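PDB 2E4T: endoglucanase from Clostridium thermocellum, which hydrolyses internal beta-1,4-glucosidic links in cellulose and probably xyloglucan, this chain being the family 44 glycoside hydrolase part of a longer multidomain enzyme. Local coordinates for residues E226-A231 and V279-W284; G273-D278 and P351-A356; K41-N46 and T105-Q110; T358-G363 and A389-D394. One frame throughout, in Å; residues are numbered along the deposited sequence. Where two conformers were deposited one is given.

Contact 1: E226-A231 and V279-W284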
loop_
_atom_site.group_PDB
_atom_site.type_symbol
_atom_site.label_atom_id
_atom_site.label_comp_id
_atom_site.label_asym_id
_atom_site.label_seq_id
_atom_site.Cartn_x
_atom_site.Cartn_y
_atom_site.Cartn_z
ATOM N N GLU A 226 -7.279 -9.487 9.919
ATOM C CA GLU A 226 -7.883 -8.270 9.365
ATOM C C GLU A 226 -8.261 -8.504 7.916
ATOM O O GLU A 226 -7.435 -9.022 7.139
ATOM C CB GLU A 226 -6.887 -7.110 9.486
ATOM C CG GLU A 226 -6.779 -6.665 10.920
ATOM C CD GLU A 226 -5.797 -5.527 11.147
ATOM O OE1 GLU A 226 -4.695 -5.520 10.557
ATOM O OE2 GLU A 226 -6.131 -4.625 11.919
ATOM N N ILE A 227 -9.475 -8.078 7.571
ATOM C CA ILE A 227 -9.961 -8.171 6.192
ATOM C C ILE A 227 -9.843 -6.819 5.520
ATOM O O ILE A 227 -10.312 -5.777 6.021
ATOM C CB ILE A 227 -11.451 -8.665 6.210
ATOM C CG1 ILE A 227 -11.511 -10.129 6.620
ATOM C CG2 ILE A 227 -12.114 -8.398 4.857
ATOM C CD1 ILE A 227 -11.017 -11.107 5.465
ATOM N N PHE A 228 -9.200 -6.862 4.332
ATOM C CA PHE A 228 -8.940 -5.707 3.489
ATOM C C PHE A 228 -9.804 -5.799 2.225
ATOM O O PHE A 228 -9.856 -6.866 1.583
ATOM C CB PHE A 228 -7.461 -5.735 2.996
ATOM C CG PHE A 228 -6.411 -5.423 4.027
ATOM C CD1 PHE A 228 -6.257 -6.194 5.173
ATOM C CD2 PHE A 228 -5.536 -4.357 3.816
ATOM C CE1 PHE A 228 -5.252 -5.918 6.091
ATOM C CE2 PHE A 228 -4.515 -4.094 4.728
ATOM C CZ PHE A 228 -4.385 -4.879 5.887
ATOM N N GLY A 229 -10.416 -4.679 1.840
ATOM C CA GLY A 229 -11.086 -4.628 0.562
ATOM C C GLY A 229 -11.488 -3.196 0.278
ATOM O O GLY A 229 -11.463 -2.350 1.184
ATOM N N PRO A 230 -11.840 -2.896 -0.985
ATOM C CA PRO A 230 -11.995 -3.838 -2.091
ATOM C C PRO A 230 -10.797 -3.983 -3.027
ATOM O O PRO A 230 -10.920 -4.642 -4.058
ATOM C CB PRO A 230 -13.268 -3.323 -2.859
ATOM C CG PRO A 230 -13.604 -1.969 -2.239
ATOM C CD PRO A 230 -12.398 -1.582 -1.344
ATOM N N ALA A 231 -9.653 -3.343 -2.682
ATOM C CA ALA A 231 -8.453 -3.407 -3.551
ATOM C C ALA A 231 -8.774 -2.792 -4.922
ATOM O O ALA A 231 -8.412 -3.320 -5.984
ATOM C CB ALA A 231 -7.877 -4.805 -3.661
ATOM N N VAL A 279 -10.089 -2.923 6.953
ATOM C CA VAL A 279 -9.245 -1.976 6.258
ATOM C C VAL A 279 -9.825 -1.706 4.865
ATOM O O VAL A 279 -9.974 -2.626 4.065
ATOM C CB VAL A 279 -7.795 -2.480 6.115
ATOM C CG1 VAL A 279 -6.918 -1.359 5.608
ATOM C CG2 VAL A 279 -7.257 -3.043 7.427
ATOM N N LEU A 280 -10.167 -0.439 4.612
ATOM C CA LEU A 280 -10.518 0.029 3.270
ATOM C C LEU A 280 -9.217 0.096 2.468
ATOM O O LEU A 280 -8.279 0.765 2.880
ATOM C CB LEU A 280 -11.177 1.406 3.371
ATOM C CG LEU A 280 -11.596 1.999 2.033
ATOM C CD1 LEU A 280 -12.778 1.227 1.442
ATOM C CD2 LEU A 280 -11.981 3.473 2.200
ATOM N N ASP A 281 -9.195 -0.626 1.341
ATOM C CA ASP A 281 -7.950 -0.910 0.593
ATOM C C ASP A 281 -8.126 -0.436 -0.833
ATOM O O ASP A 281 -9.073 -0.884 -1.536
ATOM C CB ASP A 281 -7.827 -2.484 0.616
ATOM C CG ASP A 281 -6.717 -3.043 -0.208
ATOM O OD1 ASP A 281 -6.230 -2.339 -1.128
ATOM O OD2 ASP A 281 -6.315 -4.196 0.110
ATOM N N VAL A 282 -7.273 0.497 -1.262
ATOM C CA VAL A 282 -7.343 1.002 -2.614
ATOM C C VAL A 282 -5.915 1.037 -3.219
ATOM O O VAL A 282 -4.902 1.036 -2.509
ATOM C CB VAL A 282 -7.976 2.410 -2.708
ATOM C CG1 VAL A 282 -9.428 2.386 -2.234
ATOM C CG2 VAL A 282 -7.140 3.442 -1.903
ATOM N N HIS A 283 -5.904 1.087 -4.559
ATOM C CA HIS A 283 -4.680 1.279 -5.329
ATOM C C HIS A 283 -4.710 2.701 -5.875
ATOM O O HIS A 283 -5.752 3.175 -6.352
ATOM C CB HIS A 283 -4.608 0.301 -6.489
ATOM C CG HIS A 283 -4.617 -1.118 -6.039
ATOM N ND1 HIS A 283 -4.492 -1.614 -4.770
ATOM C CD2 HIS A 283 -4.757 -2.217 -6.851
ATOM C CE1 HIS A 283 -4.536 -2.970 -4.839
ATOM N NE2 HIS A 283 -4.715 -3.344 -6.099
ATOM N N TRP A 284 -3.548 3.388 -5.813
ATOM C CA TRP A 284 -3.459 4.777 -6.234
ATOM C C TRP A 284 -2.171 4.947 -7.049
ATOM O O TRP A 284 -1.087 5.137 -6.502
ATOM C CB TRP A 284 -3.468 5.754 -5.027
ATOM C CG TRP A 284 -3.362 7.180 -5.371
ATOM C CD1 TRP A 284 -2.230 7.969 -5.304
ATOM C CD2 TRP A 284 -4.431 8.067 -5.818
ATOM N NE1 TRP A 284 -2.552 9.288 -5.658
ATOM C CE2 TRP A 284 -3.882 9.373 -5.956
ATOM C CE3 TRP A 284 -5.788 7.898 -6.059
ATOM C CZ2 TRP A 284 -4.666 10.479 -6.351
ATOM C CZ3 TRP A 284 -6.556 9.021 -6.449
ATOM C CH2 TRP A 284 -5.958 10.282 -6.582
#
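Val279 packs against Phe228 across two adjacent parallel strands of the TIM barrel, 226-232 and 279-284. The backbone evidence is an alternating series: Val279 N donates to Ile227 O, Gly229 N to Val279 O (3.1 Å), and Asp281 N to Gly229 O. Val279 sets its CG2 methyl over the centre of the Phe228 ring, 3.7 Å from the centroid and 12° off the normal, a CH-pi contact. With CG1 anti to the backbone N (chi1 -170°), that second methyl reaches the ring rim, CG1 lying 3.7 Å from Phe228 CE2. Ala356 touches both side chains from the next strand.

Asp281 approaches the same phenyl group at its edge, its carboxylate plane nearly perpendicular to the ring and OD2 3.8 Å from Phe228 CD2. The other oxygen, OD1, is hydrogen-bonded to Thr358 OG1 and also faces Ala231 CA.

Beyond the cis peptide preceding Pro230 the pairing falters, for the bond from Ala231 N to Asp281 O is short (2.8 Å) but weak, bent to 129° at the hydrogen. Ala231 nevertheless stays against His283: Ala231 CB is 4.0 Å from His283 CE1, and Ala231 O lies over one face of the imidazole, toward its rim, 3.7 Å from His283 NE2.

Contact 2: G273-D278 and P351-A356; sequences GKRLLD and PGTKLA
Asp278 and Thr353 bring their CA atoms to 5.4 Å, and just beyond them Lys354 N donates to Asp278 O in a nearly straight bond (2.9 Å, 171°). Arg275 carries most of the side-chain contact. Its chain bends at the third torsion (chi3 -73°), turning the guanidinium edge toward the turn at 351-353. NH1 gives one proton to Thr353 OG1 (2.9 Å) and another to Leu277 O within its own loop, while NH2 bonds Pro351 O (2.9 Å). All three acceptors lie within 7° of the guanidinium plane, so the group is fixed in rotation.

The site is at the foot of the TIM barrel, where the loop leaving helix 257-272 enters strand 279-284 and meets the start of the neighbouring strand 354-360. Over one guanidinium face, toward its rim, sit Gly352 O and a water; that water donates to both Gly352 O and Asp278 O, adding a water-mediated link between the two segments to the direct bonds.

Thr353 OG1 also bonds Tyr350 O, and on its other branch CG2 meets Leu277 CD2 at 3.9 Å, the two side chains crossing at about a right angle. Lys354 runs out extended past Asp278 O, which lies 3.5 Å from Lys354 CB, to a salt bridge with Glu226.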
loop_
_atom_site.group_PDB
_atom_site.type_symbol
_atom_site.label_atom_id
_atom_site.label_comp_id
_atom_site.label_asym_id
_atom_site.label_seq_id
_atom_site.Cartn_x
_atom_site.Cartn_y
_atom_site.Cartn_z
ATOM N N GLY A 273 -22.925 -9.028 13.999
ATOM C CA GLY A 273 -22.453 -8.791 15.344
ATOM C C GLY A 273 -20.951 -8.731 15.516
ATOM O O GLY A 273 -20.461 -8.823 16.639
ATOM N N LYS A 274 -20.208 -8.543 14.409
ATOM C CA LYS A 274 -18.779 -8.312 14.524
ATOM C C LYS A 274 -18.302 -7.585 13.271
ATOM O O LYS A 274 -18.949 -7.644 12.229
ATOM C CB LYS A 274 -17.969 -9.589 14.663
ATOM C CG LYS A 274 -18.014 -10.474 13.518
ATOM C CD LYS A 274 -17.474 -11.770 14.088
ATOM C CE LYS A 274 -17.451 -12.728 12.978
ATOM N NZ LYS A 274 -17.331 -14.176 13.441
ATOM N N ARG A 275 -17.143 -6.928 13.385
ATOM C CA ARG A 275 -16.599 -6.190 12.279
ATOM C C ARG A 275 -16.180 -7.133 11.155
ATOM O O ARG A 275 -15.369 -8.055 11.368
ATOM C CB ARG A 275 -15.396 -5.386 12.772
ATOM C CG ARG A 275 -14.627 -4.696 11.645
ATOM C CD ARG A 275 -13.539 -3.735 12.225
ATOM N NE ARG A 275 -14.115 -2.524 12.808
ATOM C CZ ARG A 275 -14.388 -1.419 12.106
ATOM N NH1 ARG A 275 -14.238 -1.394 10.758
ATOM N NH2 ARG A 275 -14.801 -0.329 12.763
ATOM N N LEU A 276 -16.654 -6.862 9.931
ATOM C CA LEU A 276 -16.326 -7.707 8.789
ATOM C C LEU A 276 -15.391 -7.009 7.804
ATOM O O LEU A 276 -14.840 -7.673 6.902
ATOM C CB LEU A 276 -17.600 -8.161 8.035
ATOM C CG LEU A 276 -18.504 -9.038 8.897
ATOM C CD1 LEU A 276 -19.762 -9.371 8.095
ATOM C CD2 LEU A 276 -17.833 -10.328 9.338
ATOM N N LEU A 277 -15.220 -5.688 7.901
ATOM C CA LEU A 277 -14.240 -4.964 7.091
ATOM C C LEU A 277 -13.307 -4.269 8.083
ATOM O O LEU A 277 -13.772 -3.417 8.847
ATOM C CB LEU A 277 -14.896 -3.903 6.227
ATOM C CG LEU A 277 -13.945 -3.051 5.384
ATOM C CD1 LEU A 277 -13.227 -3.883 4.310
ATOM C CD2 LEU A 277 -14.625 -1.852 4.827
ATOM N N ASP A 278 -12.020 -4.625 8.048
ATOM C CA ASP A 278 -11.062 -3.963 8.927
ATOM C C ASP A 278 -10.365 -2.791 8.250
ATOM O O ASP A 278 -10.054 -1.783 8.924
ATOM C CB ASP A 278 -10.036 -4.959 9.440
ATOM C CG ASP A 278 -10.702 -6.002 10.301
ATOM O OD1 ASP A 278 -10.955 -5.690 11.498
ATOM O OD2 ASP A 278 -11.000 -7.102 9.777
ATOM N N PRO A 351 -17.086 4.178 10.911
ATOM C CA PRO A 351 -16.030 4.677 11.792
ATOM C C PRO A 351 -15.173 3.546 12.323
ATOM O O PRO A 351 -15.661 2.451 12.630
ATOM C CB PRO A 351 -16.793 5.387 12.941
ATOM C CG PRO A 351 -18.101 5.684 12.411
ATOM C CD PRO A 351 -18.413 4.691 11.286
ATOM N N GLY A 352 -13.864 3.819 12.455
ATOM C CA GLY A 352 -12.981 2.817 13.006
ATOM C C GLY A 352 -12.320 1.923 11.941
ATOM O O GLY A 352 -11.402 1.168 12.246
ATOM N N THR A 353 -12.815 1.990 10.704
ATOM C CA THR A 353 -12.175 1.285 9.598
ATOM C C THR A 353 -10.829 1.954 9.297
ATOM O O THR A 353 -10.727 3.185 9.319
ATOM C CB THR A 353 -13.109 1.304 8.379
ATOM O OG1 THR A 353 -14.377 0.756 8.769
ATOM C CG2 THR A 353 -12.569 0.510 7.209
ATOM N N LYS A 354 -9.819 1.122 9.032
ATOM C CA LYS A 354 -8.503 1.619 8.714
ATOM C C LYS A 354 -8.392 1.867 7.184
ATOM O O LYS A 354 -9.315 1.492 6.432
ATOM C CB LYS A 354 -7.440 0.582 9.165
ATOM C CG LYS A 354 -7.462 0.335 10.659
ATOM C CD LYS A 354 -6.723 -0.926 11.111
ATOM C CE LYS A 354 -6.764 -1.162 12.577
ATOM N NZ LYS A 354 -5.792 -2.100 13.096
ATOM N N LEU A 355 -7.300 2.493 6.755
ATOM C CA LEU A 355 -7.106 2.818 5.337
ATOM C C LEU A 355 -5.749 2.276 4.875
ATOM O O LEU A 355 -4.727 2.520 5.550
ATOM C CB LEU A 355 -7.177 4.342 5.141
ATOM C CG LEU A 355 -6.939 4.836 3.715
ATOM C CD1 LEU A 355 -7.994 4.310 2.748
ATOM C CD2 LEU A 355 -6.963 6.357 3.679
ATOM N N ALA A 356 -5.738 1.572 3.733
ATOM C CA ALA A 356 -4.480 1.080 3.185
ATOM C C ALA A 356 -4.400 1.427 1.702
ATOM O O ALA A 356 -5.396 1.369 0.975
ATOM C CB ALA A 356 -4.353 -0.436 3.364
HETATM O O HOH W 1 -10.637 -1.506 11.677
#

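Contact 3: K41-N46 and T105-Q110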
loop_
_atom_site.group_PDB
_atom_site.type_symbol
_atom_site.label_atom_id
_atom_site.label_comp_id
_atom_site.label_asym_id
_atom_site.label_seq_id
_atom_site.Cartn_x
_atom_site.Cartn_y
_atom_site.Cartn_z
ATOM N N LYS A 41 4.588 -6.898 3.738
ATOM C CA LYS A 41 4.661 -7.557 2.440
ATOM C C LYS A 41 3.256 -7.971 2.030
ATOM O O LYS A 41 2.553 -8.639 2.799
ATOM C CB LYS A 41 5.570 -8.798 2.490
ATOM C CG LYS A 41 7.046 -8.479 2.481
ATOM C CD LYS A 41 7.539 -7.694 1.254
ATOM C CE LYS A 41 7.218 -8.301 -0.094
ATOM N NZ LYS A 41 7.901 -9.621 -0.324
ATOM N N ARG A 42 2.880 -7.596 0.800
ATOM C CA ARG A 42 1.597 -7.991 0.218
ATOM C C ARG A 42 1.822 -8.989 -0.910
ATOM O O ARG A 42 2.614 -8.734 -1.818
ATOM C CB ARG A 42 0.881 -6.755 -0.352
ATOM C CG ARG A 42 -0.370 -7.110 -1.175
ATOM C CD ARG A 42 -1.110 -5.844 -1.525
ATOM N NE ARG A 42 -2.306 -6.023 -2.335
ATOM C CZ ARG A 42 -2.391 -5.836 -3.645
ATOM N NH1 ARG A 42 -1.318 -5.666 -4.397
ATOM N NH2 ARG A 42 -3.640 -5.808 -4.163
ATOM N N PHE A 43 1.073 -10.120 -0.795
ATOM C CA PHE A 43 0.922 -11.089 -1.877
ATOM C C PHE A 43 -0.380 -10.726 -2.582
ATOM O O PHE A 43 -1.459 -10.970 -2.020
ATOM C CB PHE A 43 0.857 -12.498 -1.266
ATOM C CG PHE A 43 0.527 -13.586 -2.250
ATOM C CD1 PHE A 43 1.504 -14.055 -3.156
ATOM C CD2 PHE A 43 -0.731 -14.185 -2.263
ATOM C CE1 PHE A 43 1.213 -15.074 -4.065
ATOM C CE2 PHE A 43 -1.011 -15.263 -3.156
ATOM C CZ PHE A 43 -0.036 -15.677 -4.030
ATOM N N GLY A 44 -0.280 -10.026 -3.716
ATOM C CA GLY A 44 -1.469 -9.481 -4.332
ATOM C C GLY A 44 -1.196 -9.143 -5.776
ATOM O O GLY A 44 -0.148 -9.465 -6.339
ATOM N N GLY A 45 -2.168 -8.455 -6.400
ATOM C CA GLY A 45 -2.077 -8.118 -7.790
ATOM C C GLY A 45 -2.688 -9.192 -8.698
ATOM O O GLY A 45 -3.269 -10.182 -8.227
ATOM N N ASN A 46 -2.572 -8.962 -10.007
ATOM C CA ASN A 46 -3.391 -9.715 -10.966
ATOM C C ASN A 46 -3.203 -11.232 -10.838
ATOM O O ASN A 46 -4.201 -11.977 -10.981
ATOM C CB ASN A 46 -3.016 -9.309 -12.389
ATOM C CG ASN A 46 -3.455 -7.910 -12.714
ATOM O OD1 ASN A 46 -4.279 -7.315 -11.990
ATOM N ND2 ASN A 46 -2.979 -7.375 -13.861
ATOM N N THR A 105 2.239 -9.483 7.076
ATOM C CA THR A 105 2.026 -10.125 5.802
ATOM C C THR A 105 0.540 -10.063 5.482
ATOM O O THR A 105 -0.307 -10.406 6.326
ATOM C CB THR A 105 2.489 -11.579 5.851
ATOM O OG1 THR A 105 3.906 -11.585 6.094
ATOM C CG2 THR A 105 2.216 -12.295 4.526
ATOM N N LEU A 106 0.237 -9.594 4.261
ATOM C CA LEU A 106 -1.116 -9.477 3.729
ATOM C C LEU A 106 -1.244 -10.448 2.548
ATOM O O LEU A 106 -0.502 -10.337 1.573
ATOM C CB LEU A 106 -1.326 -8.032 3.244
ATOM C CG LEU A 106 -2.613 -7.761 2.470
ATOM C CD1 LEU A 106 -3.841 -8.085 3.315
ATOM C CD2 LEU A 106 -2.661 -6.298 2.042
ATOM N N ILE A 107 -2.136 -11.452 2.711
ATOM C CA ILE A 107 -2.311 -12.482 1.689
ATOM C C ILE A 107 -3.654 -12.290 0.982
ATOM O O ILE A 107 -4.707 -12.270 1.621
ATOM C CB ILE A 107 -2.243 -13.892 2.341
ATOM C CG1 ILE A 107 -0.873 -14.143 2.962
ATOM C CG2 ILE A 107 -2.630 -14.986 1.337
ATOM C CD1 ILE A 107 0.325 -13.984 2.042
ATOM N N THR A 108 -3.593 -12.239 -0.348
ATOM C CA THR A 108 -4.844 -12.162 -1.126
ATOM C C THR A 108 -5.505 -13.524 -1.198
ATOM O O THR A 108 -4.870 -14.552 -1.542
ATOM C CB THR A 108 -4.550 -11.634 -2.507
ATOM O OG1 THR A 108 -4.042 -10.273 -2.383
ATOM C CG2 THR A 108 -5.811 -11.576 -3.371
ATOM N N LEU A 109 -6.805 -13.517 -0.899
ATOM C CA LEU A 109 -7.696 -14.654 -1.088
ATOM C C LEU A 109 -8.530 -14.415 -2.363
ATOM O O LEU A 109 -8.654 -13.309 -2.872
ATOM C CB LEU A 109 -8.607 -14.843 0.135
ATOM C CG LEU A 109 -7.842 -15.067 1.450
ATOM C CD1 LEU A 109 -8.867 -15.160 2.595
ATOM C CD2 LEU A 109 -6.970 -16.315 1.381
ATOM N N GLN A 110 -9.118 -15.534 -2.853
ATOM C CA GLN A 110 -9.678 -15.573 -4.192
ATOM C C GLN A 110 -11.213 -15.464 -4.137
ATOM O O GLN A 110 -11.890 -16.300 -3.527
ATOM C CB GLN A 110 -9.256 -16.910 -4.835
ATOM C CG GLN A 110 -7.757 -16.962 -5.125
ATOM C CD GLN A 110 -6.858 -16.920 -3.897
ATOM O OE1 GLN A 110 -7.042 -17.706 -2.942
ATOM N NE2 GLN A 110 -5.870 -16.011 -3.915
#
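Phe43 O is gripped twice by Thr108: OG1 donates at 2.7 Å, in the carbonyl plane and on a lone pair, and the backbone N donates at 3.0 Å, nearly along the C=O axis. The hydroxyl sits beside its own backbone N (chi1 -64°), which lets both donors turn to one acceptor. This double hold lies where strand 40-43 of the TIM barrel ends beside strand 104-109. The axes of the two short segments lie 9° apart, 4.8 Å at closest approach; Leu106 N to Lys41 O (2.9 Å) reaches 171° at the hydrogen, and Phe43 N to Leu106 O is similar.

The side chains that touch most closely lie on opposite faces of the sheet. On the outer one, Phe43 and Ile107 meet obliquely, Phe43 CB touching Ile107 CD1 at 3.7 Å, under Val89 and Val90 of helix 88-99. On the inner one, Arg42 and Leu106 run alongside each other in the same direction, and the aliphatic part of the arginine does the touching, Arg42 CD being 3.9 Å from Leu106 CD2. The arginine stays extended to NE and delivers its guanidinium to Asn31 and Glu359 through NH1, the latter a salt bridge, and to Asn185 through NH2. Gly44 CA fits between the threonine and the arginine: it is 3.3 Å from Thr108 OG1 and 3.7 Å above the centre of the Arg42 guanidinium plane.

Contact 4: T358-G363 and A389-D394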
loop_
_atom_site.group_PDB
_atom_site.type_symbol
_atom_site.label_atom_id
_atom_site.label_comp_id
_atom_site.label_asym_id
_atom_site.label_seq_id
_atom_site.Cartn_x
_atom_site.Cartn_y
_atom_site.Cartn_z
ATOM N N THR A 358 -2.596 -0.218 -1.144
ATOM C CA THR A 358 -1.898 -1.483 -1.314
ATOM C C THR A 358 -1.148 -1.618 -2.661
ATOM O O THR A 358 -0.386 -2.585 -2.827
ATOM C CB THR A 358 -2.836 -2.670 -1.097
ATOM O OG1 THR A 358 -3.883 -2.614 -2.046
ATOM C CG2 THR A 358 -3.275 -2.755 0.353
ATOM N N GLU A 359 -1.320 -0.652 -3.561
ATOM C CA GLU A 359 -0.425 -0.492 -4.691
ATOM C C GLU A 359 -0.337 1.009 -4.950
ATOM O O GLU A 359 -1.365 1.718 -4.902
ATOM C CB GLU A 359 -0.887 -1.148 -5.995
ATOM C CG GLU A 359 -0.996 -2.650 -5.901
ATOM C CD GLU A 359 -1.411 -3.349 -7.181
ATOM O OE1 GLU A 359 -1.261 -2.759 -8.290
ATOM O OE2 GLU A 359 -1.843 -4.537 -7.078
ATOM N N TYR A 360 0.856 1.491 -5.283
ATOM C CA TYR A 360 1.077 2.843 -5.729
ATOM C C TYR A 360 2.497 2.863 -6.325
ATOM O O TYR A 360 3.341 1.986 -6.033
ATOM C CB TYR A 360 0.968 3.881 -4.586
ATOM C CG TYR A 360 2.036 3.723 -3.510
ATOM C CD1 TYR A 360 3.218 4.442 -3.605
ATOM C CD2 TYR A 360 1.880 2.844 -2.457
ATOM C CE1 TYR A 360 4.241 4.302 -2.698
ATOM C CE2 TYR A 360 2.898 2.685 -1.500
ATOM C CZ TYR A 360 4.072 3.404 -1.643
ATOM O OH TYR A 360 5.122 3.271 -0.770
ATOM N N ASP A 361 2.769 3.901 -7.130
ATOM C CA ASP A 361 4.100 4.138 -7.727
ATOM C C ASP A 361 4.053 5.533 -8.290
ATOM O O ASP A 361 3.243 5.814 -9.175
ATOM C CB ASP A 361 4.360 3.109 -8.813
ATOM C CG ASP A 361 5.656 3.346 -9.596
ATOM O OD1 ASP A 361 6.518 4.115 -9.136
ATOM O OD2 ASP A 361 5.818 2.682 -10.682
ATOM N N TYR A 362 4.939 6.423 -7.770
ATOM C CA TYR A 362 5.029 7.792 -8.258
ATOM C C TYR A 362 5.990 7.939 -9.452
ATOM O O TYR A 362 6.160 9.063 -9.960
ATOM C CB TYR A 362 5.365 8.751 -7.105
ATOM C CG TYR A 362 4.126 9.102 -6.317
ATOM C CD1 TYR A 362 3.442 8.125 -5.559
ATOM C CD2 TYR A 362 3.569 10.375 -6.401
ATOM C CE1 TYR A 362 2.219 8.393 -4.959
ATOM C CE2 TYR A 362 2.370 10.670 -5.785
ATOM C CZ TYR A 362 1.671 9.671 -5.099
ATOM O OH TYR A 362 0.453 9.882 -4.494
ATOM N N GLY A 363 6.539 6.821 -9.905
ATOM C CA GLY A 363 7.411 6.869 -11.067
ATOM C C GLY A 363 8.788 7.389 -10.722
ATOM O O GLY A 363 9.151 7.666 -9.577
ATOM N N ALA A 389 0.728 0.396 3.702
ATOM C CA ALA A 389 0.919 0.750 2.295
ATOM C C ALA A 389 2.014 -0.154 1.762
ATOM O O ALA A 389 2.966 -0.497 2.458
ATOM C CB ALA A 389 1.248 2.236 2.133
ATOM N N THR A 390 1.849 -0.494 0.469
ATOM C CA THR A 390 2.789 -1.384 -0.201
ATOM C C THR A 390 3.050 -0.877 -1.628
ATOM O O THR A 390 2.156 -0.910 -2.485
ATOM C CB THR A 390 2.288 -2.887 -0.165
ATOM O OG1 THR A 390 0.896 -2.957 -0.442
ATOM C CG2 THR A 390 2.495 -3.498 1.196
ATOM N N PHE A 391 4.283 -0.408 -1.846
ATOM C CA PHE A 391 4.717 0.048 -3.165
ATOM C C PHE A 391 4.637 -1.109 -4.168
ATOM O O PHE A 391 4.942 -2.274 -3.817
ATOM C CB PHE A 391 6.179 0.510 -3.025
ATOM C CG PHE A 391 6.862 0.846 -4.334
ATOM C CD1 PHE A 391 6.521 1.979 -5.072
ATOM C CD2 PHE A 391 7.864 0.008 -4.827
ATOM C CE1 PHE A 391 7.145 2.250 -6.279
ATOM C CE2 PHE A 391 8.503 0.288 -6.018
ATOM C CZ PHE A 391 8.140 1.395 -6.739
ATOM N N TRP A 392 4.272 -0.818 -5.421
ATOM C CA TRP A 392 4.312 -1.788 -6.493
ATOM C C TRP A 392 5.410 -1.392 -7.480
ATOM O O TRP A 392 5.323 -0.319 -8.085
ATOM C CB TRP A 392 2.960 -1.916 -7.218
ATOM C CG TRP A 392 2.997 -3.021 -8.251
ATOM C CD1 TRP A 392 3.559 -2.986 -9.493
ATOM C CD2 TRP A 392 2.517 -4.381 -8.083
ATOM N NE1 TRP A 392 3.475 -4.232 -10.120
ATOM C CE2 TRP A 392 2.846 -5.098 -9.264
ATOM C CE3 TRP A 392 1.856 -5.052 -7.058
ATOM C CZ2 TRP A 392 2.542 -6.472 -9.409
ATOM C CZ3 TRP A 392 1.555 -6.426 -7.217
ATOM C CH2 TRP A 392 1.884 -7.106 -8.390
ATOM N N GLY A 393 6.418 -2.256 -7.581
ATOM C CA GLY A 393 7.542 -2.008 -8.469
ATOM C C GLY A 393 8.733 -2.796 -7.999
ATOM O O GLY A 393 8.795 -3.260 -6.861
ATOM N N ASP A 394 9.717 -2.950 -8.891
ATOM C CA ASP A 394 10.820 -3.877 -8.640
ATOM C C ASP A 394 12.068 -3.199 -8.049
ATOM O O ASP A 394 12.107 -1.984 -7.786
ATOM C CB ASP A 394 11.115 -4.717 -9.884
ATOM C CG ASP A 394 11.774 -3.964 -10.978
ATOM O OD1 ASP A 394 12.394 -2.889 -10.713
ATOM O OD2 ASP A 394 11.721 -4.471 -12.139
HETATM O O HOH W 2 4.649 0.200 -10.711
#
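Trp392 and Tyr360, Thr390 and Thr358 make the two direct hydrogen bonds here, which join strands 354-360 and 388-391 of a beta-alpha-beta unit of the TIM barrel, with helix 368-384 between them. Trp392 N points straight at Tyr360 O (3.0 Å, 180° at the hydrogen). Thr390 OG1 reaches Thr358 O at 2.7 Å from above the carbonyl plane rather than on a lone pair; Asn31 ND2 is a second donor to that oxygen. A water donates to both Asp361 OD2 and Trp392 O, extending the link past the end of the pairing. Tyr360 N is buried with no partner in the model.

The aromatic contacts centre on Tyr360. Its ring projects between its own backbone N and carbonyl carbon (chi1 64°) and lies against Phe391, whose CA sits over one face, 3.9 Å from the centroid, in a CH-pi contact. The Phe391 ring turns its edge to the tyrosine face, a T-shaped pair with centroids 5.9 Å apart and planes at 67°. Gln374 bonds the tyrosine hydroxyl.

Carboxylates meet rings in two ways. Glu359 runs alongside Trp392, its carboxylate turned less than a third of a right angle from the indole plane; OE1, bonded to Tyr285 OH, lies above the ring's rim and OE2 pairs with Arg42. Asp361 addresses a ring edge: OD1 lies 3.5 Å from Phe391 CE1 and accepts from Gly363 N at 2.8 Å, closing an Asx turn.

All four contacts belong to one eight-stranded barrel. Contacts 1 and 2 share its 279-284/354-360 seam, where Leu280 N meets Lys354 O and Ala356 N meets Leu280 O, each at 2.8 Å; higher up, Trp284 N to Glu359 O (2.9 Å) joins contact 1 to contact 4. Contact 2, at the N-terminal strand ends, lies 23 Å centre to centre from contact 4, at the C-terminal ends, where TIM-barrel glycosidases carry their active sites. Arg42 NH1 of contact 3 salt-bridges Glu359 OE2 of contact 4 (3.0 Å). Glycerol molecules, probably from the crystallisation liquor, lie about 3 Å from the Lys41 side chain and about 4 Å from that of Trp392; zinc is about 9 Å from the Phe391 side chain.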